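Mannose-6-phosphate isomerase (PDB 1QWR) probably catalyses the zinc-dependent interconversion of D-mannose 6-phosphate and D-fructose 6-phosphate. Local coordinates at residues A24-F29 and P34-G39; C41-A46 and G294-L299; P102-A107 and T187-D192; K243-V246 and S252-K255. One frame throughout, in Å; residues are numbered along the deposited sequence.

How the interactions relate
Interactions 1 and 2 share strand 38-44 and touch, Leu25 packing on Cys41 and Phe29 on Gly294. Interaction 2 is the wholly buried one: methyl groups on an imidazole joining the sequence ranges of the two cupin families. Interaction 1 has a buried apolar part beside a surface salt bridge. Interaction 3, partly buried, rests on a single polar pair, and touches interaction 2 through Asn190 and Ala46. Interaction 4, a hairpin held by backbone hydrogen bonds, buries Phe245 and both valines but carries partly exposed lysines; its Val253 meets Thr187 of interaction 3. Interactions 1 and 4 lie on opposite sides of the chain's centre, about 26 Å apart between centres.

Interaction 1: residues A24-F29 and P34-G39; sequences ALRDRF and PSESTG. With ACT (acetate ion), chain F; FMT (formic acid), chain G.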
loop_
_atom_site.group_PDB
_atom_site.type_symbol
_atom_site.label_atom_id
_atom_site.label_comp_id
_atom_site.label_asym_id
_atom_site.label_seq_id
_atom_site.Cartn_x
_atom_site.Cartn_y
_atom_site.Cartn_z
ATOM N N ALA A 24 3.863 -15.521 -5.773
ATOM C CA ALA A 24 4.026 -15.449 -4.320
ATOM C C ALA A 24 2.718 -15.193 -3.564
ATOM O O ALA A 24 2.571 -15.619 -2.414
ATOM C CB ALA A 24 5.071 -14.381 -3.948
ATOM N N LEU A 25 1.771 -14.507 -4.196
ATOM C CA LEU A 25 0.499 -14.223 -3.518
ATOM C C LEU A 25 -0.259 -15.526 -3.290
ATOM O O LEU A 25 -1.000 -15.675 -2.314
ATOM C CB LEU A 25 -0.341 -13.236 -4.343
ATOM C CG LEU A 25 0.249 -11.820 -4.304
ATOM C CD1 LEU A 25 -0.362 -10.929 -5.389
ATOM C CD2 LEU A 25 -0.042 -11.222 -2.908
ATOM N N ARG A 26 -0.079 -16.480 -4.195
ATOM C CA ARG A 26 -0.732 -17.760 -4.006
ATOM C C ARG A 26 0.127 -18.616 -3.074
ATOM O O ARG A 26 -0.374 -19.203 -2.118
ATOM C CB ARG A 26 -0.912 -18.502 -5.338
ATOM C CG ARG A 26 -1.479 -19.908 -5.118
ATOM C CD ARG A 26 -1.724 -20.649 -6.411
ATOM N NE ARG A 26 -0.501 -20.880 -7.164
ATOM C CZ ARG A 26 -0.367 -20.562 -8.445
ATOM N NH1 ARG A 26 -1.377 -20.001 -9.095
ATOM N NH2 ARG A 26 0.769 -20.822 -9.082
ATOM N N ASP A 27 1.433 -18.663 -3.336
ATOM C CA ASP A 27 2.338 -19.507 -2.530
ATOM C C ASP A 27 2.458 -19.131 -1.044
ATOM O O ASP A 27 2.564 -20.003 -0.176
ATOM C CB ASP A 27 3.761 -19.521 -3.144
ATOM C CG ASP A 27 3.787 -20.026 -4.592
ATOM O OD1 ASP A 27 2.952 -20.878 -4.957
ATOM O OD2 ASP A 27 4.663 -19.576 -5.365
ATOM N N ARG A 28 2.424 -17.840 -0.744
ATOM C CA ARG A 28 2.582 -17.401 0.633
ATOM C C ARG A 28 1.305 -16.975 1.347
ATOM O O ARG A 28 1.261 -16.990 2.579
ATOM C CB ARG A 28 3.615 -16.274 0.670
ATOM C CG ARG A 28 4.864 -16.661 -0.095
ATOM C CD ARG A 28 5.973 -15.649 0.018
ATOM N NE ARG A 28 6.417 -15.475 1.397
ATOM C CZ ARG A 28 7.573 -14.917 1.734
ATOM N NH1 ARG A 28 8.397 -14.489 0.787
ATOM N NH2 ARG A 28 7.899 -14.786 3.010
ATOM N N PHE A 29 0.266 -16.615 0.591
ATOM C CA PHE A 29 -0.994 -16.189 1.200
ATOM C C PHE A 29 -2.183 -17.104 0.856
ATOM O O PHE A 29 -3.308 -16.881 1.335
ATOM C CB PHE A 29 -1.321 -14.736 0.784
ATOM C CG PHE A 29 -0.430 -13.701 1.423
ATOM C CD1 PHE A 29 -0.717 -13.200 2.684
ATOM C CD2 PHE A 29 0.736 -13.278 0.788
ATOM C CE1 PHE A 29 0.145 -12.294 3.323
ATOM C CE2 PHE A 29 1.600 -12.382 1.413
ATOM C CZ PHE A 29 1.310 -11.889 2.679
ATOM N N PRO A 34 -5.194 -14.709 -10.807
ATOM C CA PRO A 34 -5.551 -14.689 -12.233
ATOM C C PRO A 34 -4.525 -15.250 -13.197
ATOM O O PRO A 34 -4.895 -15.800 -14.240
ATOM C CB PRO A 34 -5.808 -13.204 -12.516
ATOM C CG PRO A 34 -5.958 -12.586 -11.123
ATOM C CD PRO A 34 -4.964 -13.334 -10.333
ATOM N N SER A 35 -3.247 -15.068 -12.886
ATOM C CA SER A 35 -2.191 -15.572 -13.751
ATOM C C SER A 35 -0.958 -15.937 -12.946
ATOM O O SER A 35 -0.911 -15.726 -11.726
ATOM C CB SER A 35 -1.835 -14.538 -14.835
ATOM O OG SER A 35 -0.818 -13.647 -14.425
ATOM N N GLU A 36 0.032 -16.515 -13.618
ATOM C CA GLU A 36 1.270 -16.880 -12.939
ATOM C C GLU A 36 2.200 -15.663 -12.877
ATOM O O GLU A 36 3.348 -15.768 -12.438
ATOM C CB GLU A 36 1.943 -18.060 -13.649
ATOM C CG GLU A 36 1.004 -19.246 -13.809
ATOM C CD GLU A 36 0.476 -19.770 -12.481
ATOM O OE1 GLU A 36 1.249 -20.415 -11.747
ATOM O OE2 GLU A 36 -0.713 -19.531 -12.163
ATOM N N SER A 37 1.692 -14.513 -13.322
ATOM C CA SER A 37 2.435 -13.250 -13.261
ATOM C C SER A 37 1.521 -12.236 -12.589
ATOM O O SER A 37 1.117 -11.263 -13.202
ATOM C CB SER A 37 2.800 -12.731 -14.660
ATOM O OG SER A 37 3.904 -13.437 -15.188
ATOM N N THR A 38 1.172 -12.486 -11.329
ATOM C CA THR A 38 0.286 -11.573 -10.602
ATOM C C THR A 38 1.162 -10.699 -9.700
ATOM O O THR A 38 1.810 -11.192 -8.785
ATOM C CB THR A 38 -0.745 -12.380 -9.765
ATOM O OG1 THR A 38 -1.575 -13.149 -10.660
ATOM C CG2 THR A 38 -1.637 -11.443 -8.925
ATOM N N GLY A 39 1.189 -9.398 -9.978
ATOM C CA GLY A 39 2.014 -8.514 -9.185
ATOM C C GLY A 39 1.316 -7.811 -8.042
ATOM O O GLY A 39 1.952 -7.508 -7.029
HETATM C C ACT F . -5.075 -21.032 -8.220
HETATM O O ACT F . -6.239 -21.228 -7.772
HETATM O OXT ACT F . -4.598 -19.887 -8.471
HETATM C CH3 ACT F . -4.121 -22.219 -8.220
HETATM C C FMT G . 10.250 -12.654 -2.170
HETATM O O1 FMT G . 10.889 -12.554 -1.066
HETATM O O2 FMT G . 9.065 -13.117 -2.012
HETATM O O HOH W 1 1.752 -13.354 -6.884
#
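Arg26 NH1 has two acceptors, Glu36 OE2 at 3.2 Å and the OXT of a bound acetate, probably from the crystallisation liquor, at 3.3 Å. With NH2 it forms an end-on bidentate salt bridge between helix 24-29 and the turn leading into strand 38-44, both in the catalytic-domain range of this type I phosphomannose isomerase, of the cupin clan. The shorter arm runs from Arg26 NH2 to Glu36 OE1, 2.7 Å. Guanidinium and carboxylate are nearly coplanar, 12° apart, both oxygens use their syn lone pairs, and both N-H bonds are close to straight, which should restrain the rotation of both groups. Arg26 reaches the site with CG anti to the backbone N (chi1 175°) and a bend at chi3, while Glu36 folds back at chi2.

Beside the salt bridge, Leu25 and Thr38 make a buried apolar contact. Leu25 CD1 meets Thr38 CG2 at 3.8 Å, the side chains crossing at about a right angle, and Leu89 also packs on Leu25. Water 1 accepts from Leu25 N and lies as close, 2.9 Å, to Thr38 O. Within the turn, Ser35 OG accepts from Ser37 N in an ST turn, and Thr38 OG1 donates to Ser35 O from above its carbonyl plane.

Interaction 2: residues C41-A46 and G294-L299; sequences CWAISA and GDHFIL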
loop_
_atom_site.group_PDB
_atom_site.type_symbol
_atom_site.label_atom_id
_atom_site.label_comp_id
_atom_site.label_asym_id
_atom_site.label_seq_id
_atom_site.Cartn_x
_atom_site.Cartn_y
_atom_site.Cartn_z
ATOM N N CYS A 41 -2.118 -7.307 -5.264
ATOM C CA CYS A 41 -3.352 -7.685 -4.611
ATOM C C CYS A 41 -3.876 -6.344 -4.065
ATOM O O CYS A 41 -3.241 -5.754 -3.192
ATOM C CB CYS A 41 -3.104 -8.617 -3.429
ATOM S SG CYS A 41 -4.601 -8.895 -2.424
ATOM N N TRP A 42 -4.982 -5.843 -4.619
ATOM C CA TRP A 42 -5.621 -4.616 -4.146
ATOM C C TRP A 42 -6.478 -5.172 -2.998
ATOM O O TRP A 42 -7.569 -5.725 -3.200
ATOM C CB TRP A 42 -6.455 -4.004 -5.286
ATOM C CG TRP A 42 -5.556 -3.416 -6.368
ATOM C CD1 TRP A 42 -4.264 -3.769 -6.651
ATOM C CD2 TRP A 42 -5.898 -2.372 -7.297
ATOM N NE1 TRP A 42 -3.778 -3.003 -7.700
ATOM C CE2 TRP A 42 -4.764 -2.141 -8.109
ATOM C CE3 TRP A 42 -7.054 -1.614 -7.516
ATOM C CZ2 TRP A 42 -4.754 -1.176 -9.125
ATOM C CZ3 TRP A 42 -7.046 -0.652 -8.526
ATOM C CH2 TRP A 42 -5.901 -0.447 -9.315
ATOM N N ALA A 43 -5.924 -5.032 -1.792
ATOM C CA ALA A 43 -6.456 -5.599 -0.545
ATOM C C ALA A 43 -7.555 -4.820 0.168
ATOM O O ALA A 43 -8.557 -5.390 0.593
ATOM C CB ALA A 43 -5.259 -5.846 0.400
ATOM N N ILE A 44 -7.344 -3.532 0.355
ATOM C CA ILE A 44 -8.413 -2.689 0.905
ATOM C C ILE A 44 -8.473 -1.616 -0.188
ATOM O O ILE A 44 -7.601 -0.759 -0.300
ATOM C CB ILE A 44 -8.068 -2.072 2.265
ATOM C CG1 ILE A 44 -7.935 -3.189 3.330
ATOM C CG2 ILE A 44 -9.206 -1.124 2.702
ATOM C CD1 ILE A 44 -6.470 -3.611 3.652
ATOM N N SER A 45 -9.494 -1.689 -1.027
ATOM C CA SER A 45 -9.576 -0.769 -2.147
ATOM C C SER A 45 -10.955 -0.231 -2.436
ATOM O O SER A 45 -11.936 -0.968 -2.357
ATOM C CB SER A 45 -9.077 -1.489 -3.415
ATOM O OG SER A 45 -9.457 -0.824 -4.630
ATOM N N ALA A 46 -11.015 1.058 -2.757
ATOM C CA ALA A 46 -12.253 1.682 -3.195
ATOM C C ALA A 46 -11.929 2.338 -4.545
ATOM O O ALA A 46 -12.652 3.222 -5.029
ATOM C CB ALA A 46 -12.741 2.734 -2.208
ATOM N N GLY A 294 -3.460 -13.137 5.309
ATOM C CA GLY A 294 -4.185 -12.920 4.077
ATOM C C GLY A 294 -5.521 -12.215 4.264
ATOM O O GLY A 294 -6.137 -11.788 3.280
ATOM N N ASP A 295 -6.003 -12.123 5.497
ATOM C CA ASP A 295 -7.265 -11.394 5.741
ATOM C C ASP A 295 -6.992 -9.887 5.729
ATOM O O ASP A 295 -5.940 -9.428 6.195
ATOM C CB ASP A 295 -7.860 -11.704 7.122
ATOM C CG ASP A 295 -8.528 -13.068 7.202
ATOM O OD1 ASP A 295 -8.991 -13.590 6.169
ATOM O OD2 ASP A 295 -8.604 -13.588 8.330
ATOM N N HIS A 296 -7.950 -9.128 5.202
ATOM C CA HIS A 296 -7.887 -7.672 5.167
ATOM C C HIS A 296 -9.260 -7.225 5.649
ATOM O O HIS A 296 -10.295 -7.759 5.198
ATOM C CB HIS A 296 -7.625 -7.182 3.750
ATOM C CG HIS A 296 -6.324 -7.668 3.200
ATOM N ND1 HIS A 296 -5.104 -7.167 3.615
ATOM C CD2 HIS A 296 -6.049 -8.657 2.320
ATOM C CE1 HIS A 296 -4.131 -7.831 3.010
ATOM N NE2 HIS A 296 -4.677 -8.743 2.219
ATOM N N PHE A 297 -9.283 -6.261 6.559
ATOM C CA PHE A 297 -10.558 -5.806 7.092
ATOM C C PHE A 297 -10.488 -4.415 7.662
ATOM O O PHE A 297 -9.399 -3.871 7.932
ATOM C CB PHE A 297 -11.061 -6.778 8.173
ATOM C CG PHE A 297 -10.115 -6.949 9.342
ATOM C CD1 PHE A 297 -10.270 -6.196 10.519
ATOM C CD2 PHE A 297 -9.092 -7.875 9.275
ATOM C CE1 PHE A 297 -9.400 -6.383 11.618
ATOM C CE2 PHE A 297 -8.213 -8.074 10.361
ATOM C CZ PHE A 297 -8.365 -7.329 11.542
ATOM N N ILE A 298 -11.669 -3.838 7.832
ATOM C CA ILE A 298 -11.800 -2.517 8.401
ATOM C C ILE A 298 -12.536 -2.632 9.721
ATOM O O ILE A 298 -13.536 -3.353 9.821
ATOM C CB ILE A 298 -12.595 -1.595 7.439
ATOM C CG1 ILE A 298 -11.705 -1.214 6.258
ATOM C CG2 ILE A 298 -13.100 -0.351 8.188
ATOM C CD1 ILE A 298 -12.446 -0.451 5.172
ATOM N N LEU A 299 -11.996 -1.980 10.758
ATOM C CA LEU A 299 -12.670 -1.931 12.037
ATOM C C LEU A 299 -13.345 -0.550 11.980
ATOM O O LEU A 299 -12.667 0.497 11.909
ATOM C CB LEU A 299 -11.672 -1.993 13.223
ATOM C CG LEU A 299 -10.875 -3.305 13.309
ATOM C CD1 LEU A 299 -9.849 -3.268 14.467
ATOM C CD2 LEU A 299 -11.851 -4.463 13.498
#
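Ala43 CB sits squarely over one face of the His296 imidazole, 3.3 Å from the centroid and 1° off the ring normal, a CH-pi contact. Consequently all five ring atoms lie about equally far from the methyl, CE1 for instance at 3.5 Å from Ala43 CB. His296 points its CB toward strand 38-44; chi1 of -61° carries the ring toward Ala43 and chi2 of -73° turns its face to the methyl. Both ring nitrogens are satisfied beyond the contact, ND1 by Ser274 OG and NE2 by Tyr31 OH, and these bonds probably help hold the ring's rotation.

Ile44 reaches over with its longer branch: CD1 approaches His296 CB to 3.8 Å and meets the ring obliquely. Its chi2 departs from a staggered value, so CD1 leans to the histidine, while the other branch, CG2, touches Ile298 CD1 at 4.1 Å. Ala43 and Ile44 form a classic beta bulge, both facing Thr87 of strand 85-92, which is consistent with both side chains reaching the same partner strand. Strands 41-44 and 296-299 run roughly parallel; the contact is core packing between two strands that each pair antiparallel with strand 9-17, consistent with the cupin-type folds of this family.

Interaction 3: residues P102-A107 and T187-D192; sequences PDDYYA and TQQNSD
Asp104 and Gln189 meet through the ends of their side chains, the close part of an otherwise thin contact that buries 84 Å² in all. As modelled, Asp104 OD1 lies 3.0 Å from Gln189 OE1, but the amide is probably turned over; turned back, the pair may be a hydrogen bond. Carboxylate and amide planes stand 55° apart, so the groups meet askew instead of lying flat together. Gln189 comes from the buried side, its CB directed toward helix 104-110 and its chain extended beyond CG (chi2 -177°), which lets it span the gap left by backbones whose CA atoms are 9.6 Å apart at Asp104 and Gln189. The clear partner of Asp104 OD1 is the backbone N of Gly116, which would hold the carboxylate in place for the glutamine.

Around this pair the contact is thin: Asp104 is partly exposed, and its neighbour Asp103 turns its CB away and serves as N-cap, its OD1 accepting from Tyr106 N at 2.8 Å. Gln189 lies about 7 Å, side chain to side chain, from the zinc ligands His101 and Glu119, near the metal site without touching the zinc. Gln189 is backbone hydrogen-bonded to Thr118, and Pro102, just ahead of helix 104-110, to Lys117, so both segments flank the chain entering strand 119-126.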
loop_
_atom_site.group_PDB
_atom_site.type_symbol
_atom_site.label_atom_id
_atom_site.label_comp_id
_atom_site.label_asym_id
_atom_site.label_seq_id
_atom_site.Cartn_x
_atom_site.Cartn_y
_atom_site.Cartn_z
ATOM N N PRO A 102 2.174 11.853 -9.047
ATOM C CA PRO A 102 1.899 13.274 -8.841
ATOM C C PRO A 102 1.217 13.521 -7.503
ATOM O O PRO A 102 0.705 12.583 -6.861
ATOM C CB PRO A 102 0.984 13.616 -10.004
ATOM C CG PRO A 102 0.176 12.351 -10.153
ATOM C CD PRO A 102 1.250 11.276 -10.049
ATOM N N ASP A 103 1.209 14.790 -7.088
ATOM C CA ASP A 103 0.556 15.173 -5.849
ATOM C C ASP A 103 -0.911 15.433 -6.185
ATOM O O ASP A 103 -1.302 15.313 -7.351
ATOM C CB ASP A 103 1.247 16.413 -5.233
ATOM C CG ASP A 103 1.014 17.698 -6.027
ATOM O OD1 ASP A 103 0.578 17.640 -7.184
ATOM O OD2 ASP A 103 1.285 18.782 -5.474
ATOM N N ASP A 104 -1.731 15.766 -5.187
ATOM C CA ASP A 104 -3.157 15.988 -5.428
ATOM C C ASP A 104 -3.449 17.075 -6.472
ATOM O O ASP A 104 -4.378 16.960 -7.292
ATOM C CB ASP A 104 -3.879 16.373 -4.126
ATOM C CG ASP A 104 -3.972 15.233 -3.129
ATOM O OD1 ASP A 104 -3.747 14.058 -3.514
ATOM O OD2 ASP A 104 -4.300 15.517 -1.944
ATOM N N TYR A 105 -2.679 18.152 -6.431
ATOM C CA TYR A 105 -2.904 19.235 -7.391
ATOM C C TYR A 105 -2.639 18.801 -8.826
ATOM O O TYR A 105 -3.490 18.965 -9.709
ATOM C CB TYR A 105 -2.006 20.430 -7.071
ATOM C CG TYR A 105 -2.099 21.504 -8.130
ATOM C CD1 TYR A 105 -3.247 22.299 -8.246
ATOM C CD2 TYR A 105 -1.064 21.689 -9.042
ATOM C CE1 TYR A 105 -3.357 23.259 -9.258
ATOM C CE2 TYR A 105 -1.158 22.642 -10.059
ATOM C CZ TYR A 105 -2.310 23.420 -10.158
ATOM O OH TYR A 105 -2.407 24.347 -11.168
ATOM N N TYR A 106 -1.458 18.254 -9.068
ATOM C CA TYR A 106 -1.115 17.851 -10.422
ATOM C C TYR A 106 -2.003 16.738 -10.938
ATOM O O TYR A 106 -2.389 16.745 -12.108
ATOM C CB TYR A 106 0.337 17.405 -10.516
ATOM C CG TYR A 106 0.836 17.368 -11.949
ATOM C CD1 TYR A 106 1.390 18.511 -12.541
ATOM C CD2 TYR A 106 0.737 16.203 -12.716
ATOM C CE1 TYR A 106 1.841 18.499 -13.873
ATOM C CE2 TYR A 106 1.189 16.175 -14.060
ATOM C CZ TYR A 106 1.737 17.330 -14.627
ATOM O OH TYR A 106 2.168 17.332 -15.941
ATOM N N ALA A 107 -2.316 15.781 -10.064
ATOM C CA ALA A 107 -3.171 14.657 -10.444
ATOM C C ALA A 107 -4.561 15.148 -10.796
ATOM O O ALA A 107 -5.147 14.730 -11.793
ATOM C CB ALA A 107 -3.259 13.638 -9.293
ATOM N N THR A 187 0.840 1.010 1.429
ATOM C CA THR A 187 -0.330 1.790 1.827
ATOM C C THR A 187 -0.206 3.098 1.051
ATOM O O THR A 187 0.833 3.730 1.081
ATOM C CB THR A 187 -0.355 2.010 3.358
ATOM O OG1 THR A 187 -0.412 0.728 4.017
ATOM C CG2 THR A 187 -1.610 2.810 3.773
ATOM N N GLN A 188 -1.253 3.481 0.325
ATOM C CA GLN A 188 -1.166 4.686 -0.502
ATOM C C GLN A 188 -2.496 5.448 -0.554
ATOM O O GLN A 188 -3.506 4.985 -0.019
ATOM C CB GLN A 188 -0.743 4.252 -1.912
ATOM C CG GLN A 188 -1.809 3.422 -2.660
ATOM C CD GLN A 188 -1.212 2.206 -3.387
ATOM O OE1 GLN A 188 -0.947 1.154 -2.778
ATOM N NE2 GLN A 188 -0.988 2.351 -4.679
ATOM N N GLN A 189 -2.500 6.637 -1.157
ATOM C CA GLN A 189 -3.757 7.355 -1.306
ATOM C C GLN A 189 -4.503 6.543 -2.358
ATOM O O GLN A 189 -3.879 5.822 -3.137
ATOM C CB GLN A 189 -3.552 8.756 -1.874
ATOM C CG GLN A 189 -2.786 9.677 -0.960
ATOM C CD GLN A 189 -2.700 11.055 -1.552
ATOM O OE1 GLN A 189 -3.663 11.835 -1.506
ATOM N NE2 GLN A 189 -1.563 11.362 -2.138
ATOM N N ASN A 190 -5.825 6.708 -2.387
ATOM C CA ASN A 190 -6.728 6.028 -3.342
ATOM C C ASN A 190 -6.545 6.671 -4.733
ATOM O O ASN A 190 -7.223 7.631 -5.115
ATOM C CB ASN A 190 -8.156 6.191 -2.816
ATOM C CG ASN A 190 -9.200 5.625 -3.764
ATOM O OD1 ASN A 190 -8.887 4.870 -4.690
ATOM N ND2 ASN A 190 -10.455 5.983 -3.521
ATOM N N SER A 191 -5.591 6.139 -5.483
ATOM C CA SER A 191 -5.227 6.720 -6.764
ATOM C C SER A 191 -4.480 5.691 -7.584
ATOM O O SER A 191 -3.908 4.756 -7.018
ATOM C CB SER A 191 -4.307 7.932 -6.502
ATOM O OG SER A 191 -3.530 8.310 -7.635
ATOM N N ASP A 192 -4.480 5.854 -8.909
ATOM C CA ASP A 192 -3.750 4.950 -9.796
ATOM C C ASP A 192 -2.908 5.821 -10.725
ATOM O O ASP A 192 -2.534 5.397 -11.815
ATOM C CB ASP A 192 -4.738 4.085 -10.601
ATOM C CG ASP A 192 -4.064 2.920 -11.324
ATOM O OD1 ASP A 192 -3.062 2.360 -10.817
ATOM O OD2 ASP A 192 -4.568 2.546 -12.409
#

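Interaction 4: residues K243-V246 and S252-K255; sequences KTFV and SVYK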
loop_
_atom_site.group_PDB
_atom_site.type_symbol
_atom_site.label_atom_id
_atom_site.label_comp_id
_atom_site.label_asym_id
_atom_site.label_seq_id
_atom_site.Cartn_x
_atom_site.Cartn_y
_atom_site.Cartn_z
ATOM N N LYS A 243 4.517 -0.875 16.592
ATOM C CA LYS A 243 5.517 0.026 16.021
ATOM C C LYS A 243 4.733 1.032 15.206
ATOM O O LYS A 243 3.831 0.639 14.431
ATOM C CB LYS A 243 6.485 -0.728 15.112
ATOM C CG LYS A 243 7.623 0.139 14.572
ATOM C CD LYS A 243 8.749 -0.792 14.136
ATOM C CE LYS A 243 10.003 -0.060 13.658
ATOM N NZ LYS A 243 11.073 -1.100 13.381
ATOM N N THR A 244 5.041 2.312 15.421
ATOM C CA THR A 244 4.428 3.431 14.704
ATOM C C THR A 244 5.463 3.819 13.649
ATOM O O THR A 244 6.558 4.296 13.984
ATOM C CB THR A 244 4.184 4.628 15.647
ATOM O OG1 THR A 244 3.258 4.249 16.677
ATOM C CG2 THR A 244 3.619 5.820 14.870
ATOM N N PHE A 245 5.140 3.582 12.377
ATOM C CA PHE A 245 6.080 3.887 11.298
ATOM C C PHE A 245 6.013 5.334 10.854
ATOM O O PHE A 245 7.034 5.940 10.524
ATOM C CB PHE A 245 5.793 3.008 10.077
ATOM C CG PHE A 245 6.041 1.553 10.296
ATOM C CD1 PHE A 245 7.336 1.079 10.512
ATOM C CD2 PHE A 245 4.987 0.637 10.228
ATOM C CE1 PHE A 245 7.581 -0.291 10.654
ATOM C CE2 PHE A 245 5.218 -0.741 10.367
ATOM C CZ PHE A 245 6.517 -1.205 10.581
ATOM N N VAL A 246 4.804 5.882 10.821
ATOM C CA VAL A 246 4.626 7.245 10.382
ATOM C C VAL A 246 3.241 7.745 10.748
ATOM O O VAL A 246 2.277 6.968 10.882
ATOM C CB VAL A 246 4.819 7.377 8.828
ATOM C CG1 VAL A 246 3.671 6.657 8.078
ATOM C CG2 VAL A 246 4.891 8.844 8.433
ATOM N N SER A 252 -1.384 7.251 8.710
ATOM C CA SER A 252 -0.515 6.838 9.822
ATOM C C SER A 252 -0.494 5.317 9.643
ATOM O O SER A 252 -1.552 4.697 9.405
ATOM C CB SER A 252 -1.134 7.192 11.182
ATOM O OG SER A 252 -1.183 8.620 11.378
ATOM N N VAL A 253 0.684 4.719 9.760
ATOM C CA VAL A 253 0.819 3.281 9.567
ATOM C C VAL A 253 1.549 2.665 10.742
ATOM O O VAL A 253 2.510 3.255 11.239
ATOM C CB VAL A 253 1.586 2.986 8.264
ATOM C CG1 VAL A 253 1.619 1.449 7.995
ATOM C CG2 VAL A 253 0.885 3.724 7.099
ATOM N N TYR A 254 1.106 1.473 11.145
ATOM C CA TYR A 254 1.652 0.780 12.314
ATOM C C TYR A 254 1.775 -0.718 12.105
ATOM O O TYR A 254 1.143 -1.290 11.226
ATOM C CB TYR A 254 0.709 0.928 13.499
ATOM C CG TYR A 254 0.196 2.302 13.751
ATOM C CD1 TYR A 254 0.654 3.042 14.842
ATOM C CD2 TYR A 254 -0.768 2.872 12.916
ATOM C CE1 TYR A 254 0.167 4.297 15.099
ATOM C CE2 TYR A 254 -1.263 4.145 13.164
ATOM C CZ TYR A 254 -0.788 4.855 14.270
ATOM O OH TYR A 254 -1.300 6.103 14.572
ATOM N N LYS A 255 2.578 -1.356 12.954
ATOM C CA LYS A 255 2.698 -2.802 12.911
ATOM C C LYS A 255 2.272 -3.303 14.291
ATOM O O LYS A 255 2.699 -2.754 15.318
ATOM C CB LYS A 255 4.133 -3.265 12.626
ATOM C CG LYS A 255 4.263 -4.802 12.683
ATOM C CD LYS A 255 5.531 -5.340 11.994
ATOM C CE LYS A 255 6.764 -5.142 12.837
ATOM N NZ LYS A 255 7.920 -5.926 12.239
HETATM O O HOH W 2 9.619 -3.414 11.532
#
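Phe245 turns CG anti to its carbonyl carbon (chi1 -66°), which swings the ring along the partner strand until CE2 stands 3.6 Å from Lys255 CB; on the same side of the ring CD2 comes to 4.1 Å from Val253 CG1. Tyr254 has a comparable first torsion (chi1 -47°) and lies beside Thr244, the two side chains pointing the same way, with Thr244 OG1 at the ring edge 3.4 Å from Tyr254 CD1. The Tyr254 hydroxyl bonds to His318 NE2, and their rings also meet.

The frame is an antiparallel hairpin of strands 240-247 and 252-259, in the range of the cupin domain. Lys243 and Lys255 form a hydrogen-bonded pair, Lys255 N to Lys243 O at 2.8 Å and the return bond similar; Thr244 and Tyr254 are the non-hydrogen-bonded pair next to it. The register then slips by one: Phe245 and Val246 both face Val253 in a classic beta bulge. Val253 O accepts from Phe245 N at 2.9 Å, and Val253 N donates to Val246 O at 3.0 Å. Phe245 stacks on the ring of Phe167 and also meets that of Tyr122.

At the hairpin's lysine end the ammonium groups stay 5.9 Å apart (NZ of Lys243 to NZ of Lys255). Water 2 accepts from Lys255 NZ and weakly from Lys243 NZ, and Lys255 NZ is also bonded to Tyr122 OH.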